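Local coordinates for ORF10 (Moritella marina, PDB 6RIW), which is the ketosynthase–chain length factor didomain of a polyunsaturated fatty acid synthase, and probably takes part in the carbon–carbon bond formation that extends the acyl chain, at residues A[528-540]-A[906-918]. Sequence-based numbering, arbitrary orientation.
Sequences SYVEQLDIDFLRF and LVKTIKLGGQLIS
Strands 532-536 and 907-911 pair as an antiparallel two-stranded ribbon, in which a segment from near the end of the modelled chain returns to the second ketosynthase-like (thiolase-fold) domain. Their axes run at 152°, and the ladder is regular: Leu533 exchanges both backbone bonds with Ile910, and Ile535 does the same with Lys908. Leu533, Ile535 and Ile910 share one face, which rests on helix 552-567. On it, Ile910 CD1 meets Ile535 CG2 at 3.8 Å and the edge of the Phe537 ring, near its plane, with CE1 at 3.5 Å. Lys908 CB lies over a face of that ring, 4.0 Å from the centroid, as a CH-pi contact.

The face carrying Gln532, Asp534, Thr909 and Lys911 is largely polar. Lys911 NZ donates to Gln532 OE1 at 2.9 Å, almost in line with the C=O bond (175°), and also forms a 3.3 Å salt bridge with Glu531 OE2; Glu531 OE1 pairs with Arg499. With CG between backbone N and carbonyl carbon (chi1 60°), the extended Gln532 chain runs alongside Lys911. A leucine here would probably leave the Lys911 ammonium without its amide acceptor. At the far end Asp536 sits at the N-cap of the short, weakly bonded helical turn that follows: Leu538 N (2.9 Å) and Leu906 N (3.1 Å) approach Asp536 OD1 from opposite faces of the carboxylate plane.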
loop_
_atom_site.group_PDB
_atom_site.type_symbol
_atom_site.label_atom_id
_atom_site.label_comp_id
_atom_site.label_asym_id
_atom_site.label_seq_id
_atom_site.Cartn_x
_atom_site.Cartn_y
_atom_site.Cartn_z
ATOM N N SER A 528 11.700 4.515 -21.549
ATOM C CA SER A 528 12.842 4.369 -20.642
ATOM C C SER A 528 12.656 3.111 -19.786
ATOM O O SER A 528 12.309 3.142 -18.603
ATOM C CB SER A 528 13.011 5.631 -19.808
ATOM O OG SER A 528 14.105 5.527 -18.918
ATOM N N TYR A 529 12.875 1.967 -20.426
ATOM C CA TYR A 529 12.709 0.692 -19.752
ATOM C C TYR A 529 13.973 0.345 -18.991
ATOM O O TYR A 529 15.092 0.699 -19.398
ATOM C CB TYR A 529 12.423 -0.438 -20.745
ATOM C CG TYR A 529 11.153 -0.290 -21.532
ATOM C CD1 TYR A 529 9.923 -0.621 -20.965
ATOM C CD2 TYR A 529 11.165 0.201 -22.849
ATOM C CE1 TYR A 529 8.743 -0.494 -21.683
ATOM C CE2 TYR A 529 9.982 0.339 -23.561
ATOM C CZ TYR A 529 8.778 -0.029 -22.977
ATOM O OH TYR A 529 7.604 0.107 -23.700
ATOM N N VAL A 530 13.790 -0.405 -17.910
ATOM C CA VAL A 530 14.890 -1.029 -17.185
ATOM C C VAL A 530 14.977 -2.483 -17.652
ATOM O O VAL A 530 14.055 -3.272 -17.422
ATOM C CB VAL A 530 14.690 -0.938 -15.666
ATOM C CG1 VAL A 530 15.772 -1.747 -14.937
ATOM C CG2 VAL A 530 14.718 0.512 -15.207
ATOM N N GLU A 531 16.086 -2.860 -18.306
ATOM C CA GLU A 531 16.180 -4.239 -18.778
ATOM C C GLU A 531 16.559 -5.193 -17.652
ATOM O O GLU A 531 16.036 -6.311 -17.576
ATOM C CB GLU A 531 17.188 -4.345 -19.938
ATOM C CG GLU A 531 17.522 -5.814 -20.311
ATOM C CD GLU A 531 18.148 -5.974 -21.701
ATOM O OE1 GLU A 531 18.658 -4.975 -22.263
ATOM O OE2 GLU A 531 18.134 -7.115 -22.223
ATOM N N GLN A 532 17.446 -4.767 -16.757
ATOM C CA GLN A 532 17.990 -5.641 -15.726
ATOM C C GLN A 532 18.657 -4.790 -14.653
ATOM O O GLN A 532 18.970 -3.619 -14.867
ATOM C CB GLN A 532 18.994 -6.637 -16.324
ATOM C CG GLN A 532 20.170 -5.964 -17.003
ATOM C CD GLN A 532 20.962 -6.936 -17.881
ATOM O OE1 GLN A 532 20.390 -7.708 -18.651
ATOM N NE2 GLN A 532 22.276 -6.909 -17.748
ATOM N N LEU A 533 18.892 -5.403 -13.498
ATOM C CA LEU A 533 19.702 -4.788 -12.460
ATOM C C LEU A 533 20.755 -5.777 -11.977
ATOM O O LEU A 533 20.541 -6.992 -11.995
ATOM C CB LEU A 533 18.841 -4.324 -11.287
ATOM C CG LEU A 533 17.935 -5.437 -10.766
ATOM C CD1 LEU A 533 18.538 -6.060 -9.514
ATOM C CD2 LEU A 533 16.561 -4.912 -10.461
ATOM N N ASP A 534 21.894 -5.242 -11.543
ATOM C CA ASP A 534 22.925 -6.007 -10.849
ATOM C C ASP A 534 22.844 -5.706 -9.357
ATOM O O ASP A 534 22.845 -4.537 -8.957
ATOM C CB ASP A 534 24.322 -5.646 -11.353
ATOM C CG ASP A 534 24.464 -5.766 -12.859
ATOM O OD1 ASP A 534 23.495 -6.162 -13.551
ATOM O OD2 ASP A 534 25.571 -5.450 -13.352
ATOM N N ILE A 535 22.785 -6.750 -8.535
ATOM C CA ILE A 535 22.623 -6.563 -7.098
ATOM C C ILE A 535 23.508 -7.560 -6.358
ATOM O O ILE A 535 23.696 -8.696 -6.807
ATOM C CB ILE A 535 21.136 -6.696 -6.694
ATOM C CG1 ILE A 535 20.902 -6.201 -5.264
ATOM C CG2 ILE A 535 20.637 -8.116 -6.880
ATOM C CD1 ILE A 535 19.501 -5.596 -5.056
ATOM N N ASP A 536 24.059 -7.127 -5.225
ATOM C CA ASP A 536 24.921 -7.969 -4.389
ATOM C C ASP A 536 24.044 -8.819 -3.479
ATOM O O ASP A 536 23.536 -8.336 -2.466
ATOM C CB ASP A 536 25.884 -7.111 -3.573
ATOM C CG ASP A 536 26.615 -7.908 -2.484
ATOM O OD1 ASP A 536 26.694 -9.150 -2.581
ATOM O OD2 ASP A 536 27.126 -7.282 -1.534
ATOM N N PHE A 537 23.894 -10.107 -3.827
ATOM C CA PHE A 537 23.049 -11.009 -3.043
ATOM C C PHE A 537 23.547 -11.160 -1.613
ATOM O O PHE A 537 22.753 -11.446 -0.709
ATOM C CB PHE A 537 22.976 -12.386 -3.704
ATOM C CG PHE A 537 21.902 -12.514 -4.751
ATOM C CD1 PHE A 537 21.572 -11.443 -5.565
ATOM C CD2 PHE A 537 21.237 -13.718 -4.935
ATOM C CE1 PHE A 537 20.591 -11.568 -6.535
ATOM C CE2 PHE A 537 20.253 -13.852 -5.905
ATOM C CZ PHE A 537 19.928 -12.775 -6.704
ATOM N N LEU A 538 24.851 -10.973 -1.390
ATOM C CA LEU A 538 25.410 -11.101 -0.046
ATOM C C LEU A 538 24.880 -10.014 0.881
ATOM O O LEU A 538 24.397 -10.304 1.980
ATOM C CB LEU A 538 26.938 -11.041 -0.098
ATOM C CG LEU A 538 27.695 -12.311 -0.503
ATOM C CD1 LEU A 538 29.086 -12.313 0.108
ATOM C CD2 LEU A 538 26.909 -13.557 -0.102
ATOM N N ARG A 539 24.972 -8.755 0.456
ATOM C CA ARG A 539 24.563 -7.653 1.319
ATOM C C ARG A 539 23.062 -7.650 1.571
ATOM O O ARG A 539 22.619 -7.280 2.663
ATOM C CB ARG A 539 24.996 -6.329 0.706
ATOM C CG ARG A 539 24.360 -5.117 1.361
ATOM C CD ARG A 539 25.333 -3.976 1.433
ATOM N NE ARG A 539 24.773 -2.816 2.106
ATOM C CZ ARG A 539 24.950 -2.548 3.394
ATOM N NH1 ARG A 539 25.671 -3.374 4.155
ATOM N NH2 ARG A 539 24.410 -1.456 3.920
ATOM N N PHE A 540 22.266 -8.073 0.595
ATOM C CA PHE A 540 20.819 -7.961 0.683
ATOM C C PHE A 540 20.121 -9.274 1.042
ATOM O O PHE A 540 18.886 -9.309 1.079
ATOM C CB PHE A 540 20.275 -7.397 -0.638
ATOM C CG PHE A 540 20.683 -5.971 -0.879
ATOM C CD1 PHE A 540 20.165 -4.957 -0.091
ATOM C CD2 PHE A 540 21.616 -5.651 -1.845
ATOM C CE1 PHE A 540 20.546 -3.636 -0.278
ATOM C CE2 PHE A 540 22.002 -4.336 -2.043
ATOM C CZ PHE A 540 21.458 -3.323 -1.248
ATOM N N LEU A 906 28.524 -11.377 -3.795
ATOM C CA LEU A 906 27.956 -12.227 -4.840
ATOM C C LEU A 906 26.984 -11.418 -5.694
ATOM O O LEU A 906 25.783 -11.384 -5.424
ATOM C CB LEU A 906 27.256 -13.451 -4.228
ATOM C CG LEU A 906 26.381 -14.333 -5.127
ATOM C CD1 LEU A 906 27.228 -15.179 -6.067
ATOM C CD2 LEU A 906 25.428 -15.213 -4.299
ATOM N N VAL A 907 27.508 -10.758 -6.720
ATOM C CA VAL A 907 26.700 -9.890 -7.570
ATOM C C VAL A 907 26.041 -10.720 -8.663
ATOM O O VAL A 907 26.714 -11.477 -9.371
ATOM C CB VAL A 907 27.550 -8.767 -8.169
ATOM C CG1 VAL A 907 26.716 -7.961 -9.156
ATOM C CG2 VAL A 907 28.091 -7.882 -7.055
ATOM N N LYS A 908 24.724 -10.572 -8.804
ATOM C CA LYS A 908 23.950 -11.322 -9.776
ATOM C C LYS A 908 23.070 -10.377 -10.584
ATOM O O LYS A 908 22.607 -9.347 -10.081
ATOM C CB LYS A 908 23.090 -12.384 -9.092
ATOM C CG LYS A 908 23.893 -13.480 -8.391
ATOM C CD LYS A 908 23.533 -14.863 -8.931
ATOM C CE LYS A 908 24.673 -15.852 -8.746
ATOM N NZ LYS A 908 24.870 -16.706 -9.951
ATOM N N THR A 909 22.840 -10.746 -11.843
ATOM C CA THR A 909 21.998 -9.979 -12.756
ATOM C C THR A 909 20.583 -10.542 -12.729
ATOM O O THR A 909 20.392 -11.753 -12.840
ATOM C CB THR A 909 22.557 -10.023 -14.177
ATOM O OG1 THR A 909 23.809 -9.334 -14.212
ATOM C CG2 THR A 909 21.592 -9.360 -15.160
ATOM N N ILE A 910 19.596 -9.670 -12.548
ATOM C CA ILE A 910 18.195 -10.071 -12.546
ATOM C C ILE A 910 17.488 -9.276 -13.631
ATOM O O ILE A 910 17.562 -8.039 -13.644
ATOM C CB ILE A 910 17.545 -9.845 -11.177
ATOM C CG1 ILE A 910 18.209 -10.763 -10.150
ATOM C CG2 ILE A 910 16.046 -10.106 -11.248
ATOM C CD1 ILE A 910 18.165 -10.234 -8.749
ATOM N N LYS A 911 16.840 -9.982 -14.556
ATOM C CA LYS A 911 16.127 -9.349 -15.654
ATOM C C LYS A 911 14.689 -9.072 -15.245
ATOM O O LYS A 911 14.064 -9.877 -14.549
ATOM C CB LYS A 911 16.154 -10.230 -16.907
ATOM C CG LYS A 911 17.500 -10.203 -17.628
ATOM C CD LYS A 911 17.520 -11.127 -18.835
ATOM C CE LYS A 911 18.832 -10.997 -19.611
ATOM N NZ LYS A 911 18.975 -9.644 -20.232
ATOM N N LEU A 912 14.177 -7.919 -15.663
ATOM C CA LEU A 912 12.768 -7.608 -15.456
ATOM C C LEU A 912 11.928 -8.367 -16.488
ATOM O O LEU A 912 12.414 -8.762 -17.549
ATOM C CB LEU A 912 12.537 -6.100 -15.560
ATOM C CG LEU A 912 12.841 -5.331 -14.267
ATOM C CD1 LEU A 912 14.334 -5.292 -14.008
ATOM C CD2 LEU A 912 12.295 -3.909 -14.377
ATOM N N GLY A 913 10.656 -8.574 -16.168
ATOM C CA GLY A 913 9.840 -9.445 -16.980
ATOM C C GLY A 913 10.133 -10.879 -16.601
ATOM O O GLY A 913 10.265 -11.209 -15.418
ATOM N N GLY A 914 10.248 -11.748 -17.592
ATOM C CA GLY A 914 10.558 -13.132 -17.303
ATOM C C GLY A 914 10.415 -13.979 -18.547
ATOM O O GLY A 914 10.424 -13.469 -19.667
ATOM N N GLN A 915 10.282 -15.283 -18.316
ATOM C CA GLN A 915 10.148 -16.262 -19.391
ATOM C C GLN A 915 9.104 -15.841 -20.422
ATOM O O GLN A 915 8.034 -15.328 -20.078
ATOM C CB GLN A 915 9.764 -17.611 -18.775
ATOM C CG GLN A 915 9.529 -18.728 -19.768
ATOM C CD GLN A 915 9.682 -20.070 -19.116
ATOM O OE1 GLN A 915 8.972 -20.395 -18.168
ATOM N NE2 GLN A 915 10.630 -20.854 -19.601
ATOM N N LEU A 916 9.426 -16.051 -21.695
ATOM C CA LEU A 916 8.477 -15.766 -22.766
ATOM C C LEU A 916 7.330 -16.777 -22.707
ATOM O O LEU A 916 7.566 -17.982 -22.830
ATOM C CB LEU A 916 9.181 -15.817 -24.117
ATOM C CG LEU A 916 10.461 -14.971 -24.111
ATOM C CD1 LEU A 916 11.439 -15.409 -25.204
ATOM C CD2 LEU A 916 10.090 -13.519 -24.268
ATOM N N ILE A 917 6.095 -16.290 -22.508
ATOM C CA ILE A 917 4.959 -17.188 -22.281
ATOM C C ILE A 917 4.743 -18.120 -23.477
ATOM O O ILE A 917 4.610 -19.342 -23.315
ATOM C CB ILE A 917 3.678 -16.387 -21.978
ATOM C CG1 ILE A 917 3.843 -15.498 -20.733
ATOM C CG2 ILE A 917 2.487 -17.348 -21.784
ATOM C CD1 ILE A 917 2.703 -14.474 -20.590
ATOM N N SER A 918 4.641 -17.561 -24.685
ATOM C CA SER A 918 4.286 -18.389 -25.829
ATOM C C SER A 918 5.375 -19.417 -26.113
ATOM O O SER A 918 5.088 -20.607 -26.296
ATOM C CB SER A 918 4.026 -17.520 -27.050
ATOM O OG SER A 918 3.658 -18.330 -28.156
HETATM O O HOH W 1 14.073 -7.437 -19.241
#